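Local coordinates for glycosyl hydrolases family 31 family protein (Aspergillus niger, PDB 6DRU) that hydrolyses xyloglucan oligosaccharides, releasing alpha-xylose from the non-reducing terminal glucose as a family 31 alpha-xylosidase, at residues A[279-284]-A[389-394]; A[319-324]-A[466-471]; A[263-268]-A[310-315]. All coordinates share one frame; numbering follows the deposited sequence.

How the contacts relate
From the N terminus, helix segment 263-268 opens contact 3 and strand segment 279-284 opens contact 1. The helix at 310-315 then closes contact 3, the shortest of the three loops, before strand 319-324 opens contact 2. Segment 389-394 closes contact 1 and 466-471 closes contact 2. Contact 1 therefore crosses both others, contacts 3 and 2 follow in series, and none is nested. Contacts 1 and 2 join strands two apart in the barrel sheet, by side chains that meet on its inner side, over the strand between them; contact 3 joins two outer helices, whose Val265 and Val312 reach Met320 on that sheet.

Contact 1 (A[279-284]-A[389-394]); sequences VSMIVI and IKNFWI
Val283 and Trp393 meet because each sends a branch opposite its own backbone N: CG1 of Val283 and CG of Trp393 both lie anti, with chi1 at -174° in each residue. The two side chains leave their strands toward one another and cross at about a right angle. The valine touches with CG1, 3.5 Å from Trp393 CE3, on the six-membered half of the indole and at an oblique angle to the ring. Near the ring plane, at the edge, the carbonyl O of Ile284 stands 4.0 Å from the same Trp393 CE3, so the backbone and a methyl of one strand together flank a single corner of the indole.

Toward the start of both strands a second, looser meeting sets Met281 CE 4.4 Å from Asn391 CG. The polar end of Asn391 has its partners outside these two segments: its OD1 accepts from the backbone N of Val466 and its ND2 donates to the carbonyl O of Met320. Two bonds thus hold this buried amide and fix its rotation, while the methionine supplies its apolar neighbour.

The strands 281-284 and 391-394 share no hydrogen bond. Their axes are 8.4 Å apart and run in the same general sense, 42° from parallel, because strand 319-328 lies between them and pairs with both. Trp393, touching the bound xylose and meeting Trp484 and His557 with its ring, is a wall of the sugar pocket close to Asp395 of the active site. Inward packing between alternate strands is characteristic of the TIM barrel, here of a family 31 enzyme whose sugar pocket includes Trp393.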
# COMPACT_ATOMS: atom_id res chain seq x y z
N VAL A 279 29.06 3.21 48.63
CA VAL A 279 28.47 3.29 47.30
C VAL A 279 28.94 2.07 46.51
O VAL A 279 30.10 1.66 46.61
CB VAL A 279 28.84 4.62 46.60
CG1 VAL A 279 30.34 4.77 46.46
CG2 VAL A 279 28.16 4.71 45.24
N SER A 280 28.03 1.48 45.75
CA SER A 280 28.31 0.24 45.04
C SER A 280 28.57 0.41 43.55
O SER A 280 29.27 -0.42 42.96
CB SER A 280 27.16 -0.76 45.23
OG SER A 280 27.10 -1.21 46.57
N MET A 281 28.05 1.47 42.93
CA MET A 281 28.24 1.66 41.50
C MET A 281 28.16 3.14 41.16
O MET A 281 27.27 3.84 41.66
CB MET A 281 27.21 0.87 40.68
CG MET A 281 27.67 0.51 39.28
SD MET A 281 26.32 0.15 38.14
CE MET A 281 25.77 -1.44 38.74
N ILE A 282 29.08 3.60 40.32
CA ILE A 282 29.13 4.98 39.84
C ILE A 282 28.78 4.97 38.36
O ILE A 282 29.35 4.17 37.60
CB ILE A 282 30.52 5.59 40.08
CG1 ILE A 282 30.80 5.76 41.57
CG2 ILE A 282 30.64 6.92 39.36
CD1 ILE A 282 30.23 7.00 42.18
N VAL A 283 27.86 5.84 37.95
CA VAL A 283 27.33 5.83 36.59
C VAL A 283 27.76 7.10 35.87
O VAL A 283 27.65 8.21 36.41
CB VAL A 283 25.80 5.70 36.59
CG1 VAL A 283 25.28 5.54 35.17
CG2 VAL A 283 25.37 4.52 37.45
N ILE A 284 28.24 6.94 34.63
CA ILE A 284 28.58 8.05 33.74
C ILE A 284 27.51 8.15 32.67
O ILE A 284 27.23 7.17 31.98
CB ILE A 284 29.97 7.86 33.11
CG1 ILE A 284 31.05 7.77 34.19
CG2 ILE A 284 30.28 9.00 32.15
CD1 ILE A 284 32.43 7.46 33.65
N ILE A 389 35.27 -0.38 33.12
CA ILE A 389 33.85 -0.05 33.06
C ILE A 389 33.15 -1.25 32.43
O ILE A 389 33.08 -1.37 31.20
CB ILE A 389 33.60 1.24 32.28
CG1 ILE A 389 34.39 2.39 32.91
CG2 ILE A 389 32.11 1.57 32.25
CD1 ILE A 389 34.54 3.59 32.00
N LYS A 390 32.62 -2.14 33.27
CA LYS A 390 32.08 -3.41 32.80
C LYS A 390 30.57 -3.51 32.95
O LYS A 390 30.01 -4.59 32.77
CB LYS A 390 32.76 -4.56 33.55
CG LYS A 390 34.27 -4.42 33.63
CD LYS A 390 34.91 -5.61 34.32
CE LYS A 390 36.31 -5.87 33.77
NZ LYS A 390 36.73 -7.28 33.97
N ASN A 391 29.90 -2.40 33.26
CA ASN A 391 28.45 -2.34 33.26
C ASN A 391 28.02 -1.23 32.31
O ASN A 391 28.70 -0.21 32.19
CB ASN A 391 27.91 -2.08 34.67
CG ASN A 391 28.39 -3.11 35.67
OD1 ASN A 391 27.79 -4.17 35.82
ND2 ASN A 391 29.49 -2.81 36.35
N PHE A 392 26.91 -1.44 31.60
CA PHE A 392 26.57 -0.58 30.48
C PHE A 392 25.14 -0.06 30.60
O PHE A 392 24.22 -0.79 30.97
CB PHE A 392 26.76 -1.32 29.16
CG PHE A 392 28.19 -1.65 28.88
CD1 PHE A 392 29.05 -0.68 28.40
CD2 PHE A 392 28.68 -2.92 29.12
CE1 PHE A 392 30.38 -0.98 28.14
CE2 PHE A 392 30.01 -3.23 28.87
CZ PHE A 392 30.86 -2.25 28.38
N TRP A 393 24.97 1.22 30.27
CA TRP A 393 23.69 1.91 30.33
C TRP A 393 23.21 2.11 28.89
O TRP A 393 23.64 3.04 28.20
CB TRP A 393 23.85 3.24 31.06
CG TRP A 393 22.57 3.97 31.32
CD1 TRP A 393 21.31 3.53 31.04
CD2 TRP A 393 22.43 5.27 31.90
NE1 TRP A 393 20.39 4.48 31.42
CE2 TRP A 393 21.05 5.56 31.95
CE3 TRP A 393 23.33 6.22 32.38
CZ2 TRP A 393 20.55 6.75 32.46
CZ3 TRP A 393 22.84 7.41 32.90
CH2 TRP A 393 21.46 7.66 32.93
N ILE A 394 22.32 1.23 28.44
CA ILE A 394 21.83 1.25 27.07
C ILE A 394 20.55 2.08 27.05
O ILE A 394 19.44 1.57 27.19
CB ILE A 394 21.63 -0.15 26.50
CG1 ILE A 394 21.12 -1.10 27.59
CG2 ILE A 394 22.94 -0.62 25.92
CD1 ILE A 394 20.83 -2.50 27.10

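Contact 2 (A[319-324]-A[466-471]); sequences EMMASL and VSLSRS. With XYS (alpha-D-xylopyranose), chain N.
Apolar packing between Met321 and the pair Val466 and Leu468 carries this contact, and it is made almost wholly by the far end of one methionine. The chain of Met321 runs out extended through its first two torsions and then bends at chi3 (-74°), which turns the sulfur to one residue and the methyl to another. Met321 SD lies 3.8 Å from Leu468 CB, while Met321 CE is 3.9 Å from CG2 of Val466. Both encounters are crossings at roughly a right angle, the methionine being laid across each partner. Such inward packing is characteristic of a TIM barrel.

Polar interactions gather at the far end of 466-471, where strand 467-469 leads at its C-terminal end into the xylose pocket, the usual place for the active site of a TIM-barrel enzyme. Arg470, its chain bent at chi3, donates from NH1 to O2 of the bound xylose over 3.2 Å, with an N-H...O angle of 149°, and the sugar oxygen lies at the edge of the guanidinium, in its plane. A salt bridge from NH2 of the same arginine to Asp398 gives the guanidinium a second grip, consistent with Asp398 positioning the group for the sugar. Asp285, His557 and Asp487, the proton donor, also hydrogen-bond the xylose. At the end of the strand, Ser469 OG donates to the carbonyl O of Ser471 over 2.6 Å, meeting a lone pair in the carbonyl plane.

Among its neighbours the contact reaches over strand 391-394, which pairs on one flank with 319-328 and on the other with 467-469. Trp393 of that middle strand touches both Met321 and Leu468. Strand 481-484 follows beside 467-469, bringing Met482 against Val466 and Leu468, and helix 439-455, which precedes 467-469 in the chain, packs against Phe392 and Ile394 of the middle strand.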
# COMPACT_ATOMS: atom_id res chain seq x y z
N GLU A 319 31.86 -0.53 41.41
CA GLU A 319 32.01 -0.73 39.98
C GLU A 319 31.52 0.50 39.23
O GLU A 319 31.00 1.45 39.82
CB GLU A 319 31.26 -1.98 39.53
CG GLU A 319 31.87 -3.28 40.03
CD GLU A 319 32.18 -4.25 38.91
OE1 GLU A 319 33.15 -4.01 38.16
OE2 GLU A 319 31.45 -5.26 38.78
N MET A 320 31.70 0.49 37.92
CA MET A 320 31.35 1.64 37.09
C MET A 320 30.42 1.23 35.96
O MET A 320 30.43 0.09 35.50
CB MET A 320 32.61 2.31 36.51
CG MET A 320 33.55 2.87 37.57
SD MET A 320 34.44 4.32 36.98
CE MET A 320 33.09 5.47 36.73
N MET A 321 29.60 2.19 35.53
CA MET A 321 28.68 2.02 34.42
C MET A 321 28.75 3.24 33.51
O MET A 321 28.86 4.37 34.00
CB MET A 321 27.23 1.82 34.91
CG MET A 321 26.20 1.73 33.80
SD MET A 321 24.53 1.38 34.38
CE MET A 321 24.68 -0.35 34.80
N ALA A 322 28.70 3.01 32.20
CA ALA A 322 28.78 4.08 31.22
C ALA A 322 27.60 3.99 30.27
O ALA A 322 27.01 2.92 30.07
CB ALA A 322 30.10 4.03 30.44
N SER A 323 27.27 5.13 29.66
CA SER A 323 26.09 5.26 28.82
C SER A 323 26.47 5.18 27.34
O SER A 323 27.55 5.61 26.93
CB SER A 323 25.39 6.59 29.09
OG SER A 323 24.44 6.89 28.07
N LEU A 324 25.55 4.62 26.55
CA LEU A 324 25.70 4.59 25.10
C LEU A 324 24.33 4.71 24.46
O LEU A 324 23.35 4.15 24.96
CB LEU A 324 26.40 3.31 24.63
CG LEU A 324 25.71 1.97 24.88
CD1 LEU A 324 25.87 1.04 23.69
CD2 LEU A 324 26.26 1.32 26.14
N VAL A 466 25.80 -6.07 35.00
CA VAL A 466 24.43 -5.77 34.63
C VAL A 466 24.42 -4.69 33.55
O VAL A 466 25.43 -4.05 33.27
CB VAL A 466 23.57 -5.31 35.82
CG1 VAL A 466 23.65 -6.31 36.96
CG2 VAL A 466 24.02 -3.94 36.29
N SER A 467 23.25 -4.51 32.94
CA SER A 467 23.00 -3.43 32.01
C SER A 467 21.73 -2.70 32.44
O SER A 467 20.83 -3.29 33.03
CB SER A 467 22.86 -3.92 30.56
OG SER A 467 21.64 -4.61 30.37
N LEU A 468 21.68 -1.40 32.15
CA LEU A 468 20.55 -0.56 32.50
C LEU A 468 19.83 -0.18 31.22
O LEU A 468 20.36 0.58 30.40
CB LEU A 468 21.01 0.67 33.28
CG LEU A 468 19.95 1.68 33.74
CD1 LEU A 468 18.91 1.02 34.63
CD2 LEU A 468 20.61 2.83 34.46
N SER A 469 18.62 -0.70 31.04
CA SER A 469 17.83 -0.49 29.83
C SER A 469 16.54 0.24 30.16
O SER A 469 15.99 0.10 31.26
CB SER A 469 17.52 -1.83 29.14
OG SER A 469 16.52 -1.67 28.15
N ARG A 470 16.05 1.01 29.19
CA ARG A 470 14.81 1.76 29.33
C ARG A 470 13.64 1.11 28.60
O ARG A 470 12.53 1.65 28.62
CB ARG A 470 14.99 3.19 28.83
CG ARG A 470 14.14 4.22 29.54
CD ARG A 470 14.41 5.61 28.99
NE ARG A 470 14.04 5.73 27.59
CZ ARG A 470 14.36 6.77 26.82
NH1 ARG A 470 15.06 7.77 27.32
NH2 ARG A 470 13.98 6.80 25.55
N SER A 471 13.87 -0.03 27.94
CA SER A 471 12.82 -0.68 27.17
C SER A 471 13.13 -2.18 27.10
O SER A 471 14.18 -2.64 27.56
CB SER A 471 12.70 -0.08 25.77
OG SER A 471 11.53 -0.52 25.12
C1 XYS N . 17.67 10.12 28.59
C2 XYS N . 17.65 9.20 29.79
C3 XYS N . 18.26 9.92 30.97
C4 XYS N . 19.63 10.44 30.59
C5 XYS N . 19.53 11.24 29.31
O1 XYS N . 16.95 11.29 28.88
O2 XYS N . 16.32 8.85 30.08
O3 XYS N . 18.37 9.04 32.06
O4 XYS N . 20.12 11.26 31.63
O5 XYS N . 19.01 10.44 28.28

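Contact 3 (A[263-268]-A[310-315]); sequences TEVELL and ARVKNL. With NAG (2-acetamido-2-deoxy-beta-D-glucopyranose), chain O; NAG (2-acetamido-2-deoxy-beta-D-glucopyranose), chain C.
Glu266 and Arg311 carry opposite charges on facing helices yet form no salt bridge: Glu266 OE2 touches the aliphatic base of the arginine, 4.2 Å from Arg311 CB, and remains 6.2 Å from Arg311 NE. The two side chains cross at about a right angle, and their carboxylate and guanidinium planes are 74° apart. Arg311 starts toward the other helix but bends at chi2 (75°), which carries its charged end away. There NH1 makes a weak hydrogen bond to OD1 of Asn314, and Leu315 CD2 lies over one face of the guanidinium, offset toward its rim. Glu266 OE2 takes its own hydrogen bond from Gln262, one turn earlier in the helix. Any attraction between the two charges would therefore act only at a distance.

Closer to the barrel the meeting becomes apolar. Val265 CG1 and Val312 CG2 are 4.0 Å apart, with the side chains set at a slant to each other, and Met320 of strand 319-328 touches both valines. Leu315 adds its CD1 at 4.1 Å from the carbonyl O of Glu266, and further along helix 262-274 it touches Ala269 and His273.

Sugar flanks the pair of helices. Asn314 ND2 is bonded covalently to C1 of an N-acetylglucosamine (chain O), in the sequence Asn314-Leu315-Thr316 of an N-glycosylation sequon, while beyond the other helix a second one (chain C) rests its O5 3.5 Å from Glu264 CB.

The helix axes run nearly parallel, 10° apart at a separation of 9.3 Å. Helix 262-274 links strands 252-254 and 281-284, and helix 305-316 links 281-284 and 319-328, so the two belong to successive beta-alpha-beta units sharing strand 281-284, side by side on the outside as in a TIM barrel.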
# COMPACT_ATOMS: atom_id res chain seq x y z
N THR A 263 38.20 13.78 36.14
CA THR A 263 38.57 14.27 37.46
C THR A 263 37.35 14.48 38.34
O THR A 263 37.42 14.27 39.56
CB THR A 263 39.37 15.57 37.32
OG1 THR A 263 40.69 15.27 36.86
CG2 THR A 263 39.45 16.32 38.65
N GLU A 264 36.20 14.83 37.75
CA GLU A 264 34.98 14.94 38.54
C GLU A 264 34.55 13.59 39.09
O GLU A 264 34.07 13.49 40.23
CB GLU A 264 33.86 15.56 37.70
CG GLU A 264 32.53 15.66 38.42
CD GLU A 264 31.47 16.37 37.61
OE1 GLU A 264 31.83 17.04 36.62
OE2 GLU A 264 30.28 16.27 37.97
N VAL A 265 34.73 12.52 38.31
CA VAL A 265 34.40 11.19 38.78
C VAL A 265 35.37 10.75 39.87
O VAL A 265 34.97 10.10 40.85
CB VAL A 265 34.38 10.20 37.60
CG1 VAL A 265 34.21 8.77 38.10
CG2 VAL A 265 33.25 10.55 36.64
N GLU A 266 36.65 11.09 39.73
CA GLU A 266 37.62 10.70 40.74
C GLU A 266 37.40 11.45 42.05
O GLU A 266 37.60 10.88 43.13
CB GLU A 266 39.04 10.91 40.22
CG GLU A 266 39.47 9.89 39.18
CD GLU A 266 40.82 10.20 38.57
OE1 GLU A 266 41.21 11.38 38.53
OE2 GLU A 266 41.51 9.25 38.14
N LEU A 267 36.99 12.72 41.98
CA LEU A 267 36.70 13.45 43.21
C LEU A 267 35.41 12.95 43.86
O LEU A 267 35.27 13.04 45.09
CB LEU A 267 36.60 14.95 42.94
CG LEU A 267 37.84 15.64 42.37
CD1 LEU A 267 37.58 17.11 42.12
CD2 LEU A 267 39.04 15.44 43.29
N LEU A 268 34.48 12.42 43.07
CA LEU A 268 33.27 11.84 43.63
C LEU A 268 33.59 10.61 44.47
O LEU A 268 33.06 10.44 45.58
CB LEU A 268 32.30 11.49 42.50
CG LEU A 268 30.97 10.84 42.88
CD1 LEU A 268 30.12 11.78 43.72
CD2 LEU A 268 30.24 10.47 41.60
N ALA A 310 40.12 2.18 38.11
CA ALA A 310 40.92 1.58 39.17
C ALA A 310 40.96 2.47 40.41
O ALA A 310 40.91 1.97 41.54
CB ALA A 310 42.33 1.29 38.67
N ARG A 311 41.03 3.78 40.21
CA ARG A 311 41.02 4.70 41.34
C ARG A 311 39.66 4.68 42.05
O ARG A 311 39.60 4.76 43.28
CB ARG A 311 41.37 6.11 40.89
CG ARG A 311 41.74 7.05 42.02
CD ARG A 311 43.14 6.76 42.56
NE ARG A 311 43.43 7.51 43.78
CZ ARG A 311 43.60 6.96 44.98
NH1 ARG A 311 43.52 5.65 45.12
NH2 ARG A 311 43.85 7.73 46.03
N VAL A 312 38.58 4.59 41.28
CA VAL A 312 37.25 4.52 41.88
C VAL A 312 37.11 3.25 42.71
O VAL A 312 36.55 3.27 43.82
CB VAL A 312 36.16 4.61 40.80
CG1 VAL A 312 34.80 4.21 41.36
CG2 VAL A 312 36.10 6.01 40.22
N LYS A 313 37.63 2.12 42.21
CA LYS A 313 37.54 0.88 42.97
C LYS A 313 38.48 0.88 44.17
O LYS A 313 38.22 0.21 45.16
CB LYS A 313 37.81 -0.32 42.06
CG LYS A 313 37.72 -1.67 42.76
CD LYS A 313 37.69 -2.82 41.78
CE LYS A 313 38.93 -3.69 41.89
NZ LYS A 313 38.83 -4.92 41.06
N ASN A 314 39.56 1.66 44.10
CA ASN A 314 40.50 1.72 45.21
C ASN A 314 39.96 2.53 46.38
O ASN A 314 40.26 2.22 47.54
CB ASN A 314 41.84 2.30 44.75
CG ASN A 314 42.92 2.21 45.81
OD1 ASN A 314 43.06 3.12 46.63
ND2 ASN A 314 43.68 1.13 45.79
N LEU A 315 39.17 3.57 46.10
CA LEU A 315 38.63 4.43 47.14
C LEU A 315 37.32 3.90 47.72
O LEU A 315 37.11 3.98 48.93
CB LEU A 315 38.42 5.84 46.58
CG LEU A 315 39.66 6.60 46.12
CD1 LEU A 315 39.26 7.95 45.53
CD2 LEU A 315 40.65 6.79 47.26
C1 NAG O . 44.50 1.16 47.00
C2 NAG O . 44.67 0.49 48.37
C3 NAG O . 45.30 1.45 49.37
C4 NAG O . 46.54 2.11 48.79
C5 NAG O . 46.26 2.68 47.40
C6 NAG O . 47.52 3.27 46.78
C7 NAG O . 42.88 -1.14 48.49
C8 NAG O . 41.51 -1.45 49.02
N2 NAG O . 43.38 0.04 48.86
O3 NAG O . 45.65 0.74 50.56
O4 NAG O . 46.97 3.17 49.65
O5 NAG O . 45.76 1.65 46.55
O6 NAG O . 47.18 4.03 45.62
O7 NAG O . 43.49 -1.92 47.78
C1 NAG C . 36.34 18.57 35.44
C2 NAG C . 36.44 20.02 35.00
C3 NAG C . 36.79 20.93 36.12
C4 NAG C . 35.87 20.69 37.29
C5 NAG C . 35.89 19.23 37.67
C6 NAG C . 34.93 18.97 38.80
C7 NAG C . 36.97 20.30 32.63
C8 NAG C . 35.49 20.35 32.34
N2 NAG C . 37.41 20.13 33.96
O3 NAG C . 36.73 22.26 35.68
O4 NAG C . 36.30 21.47 38.38
O5 NAG C . 35.49 18.47 36.55
O6 NAG C . 33.65 19.45 38.45
O7 NAG C . 37.77 20.39 31.72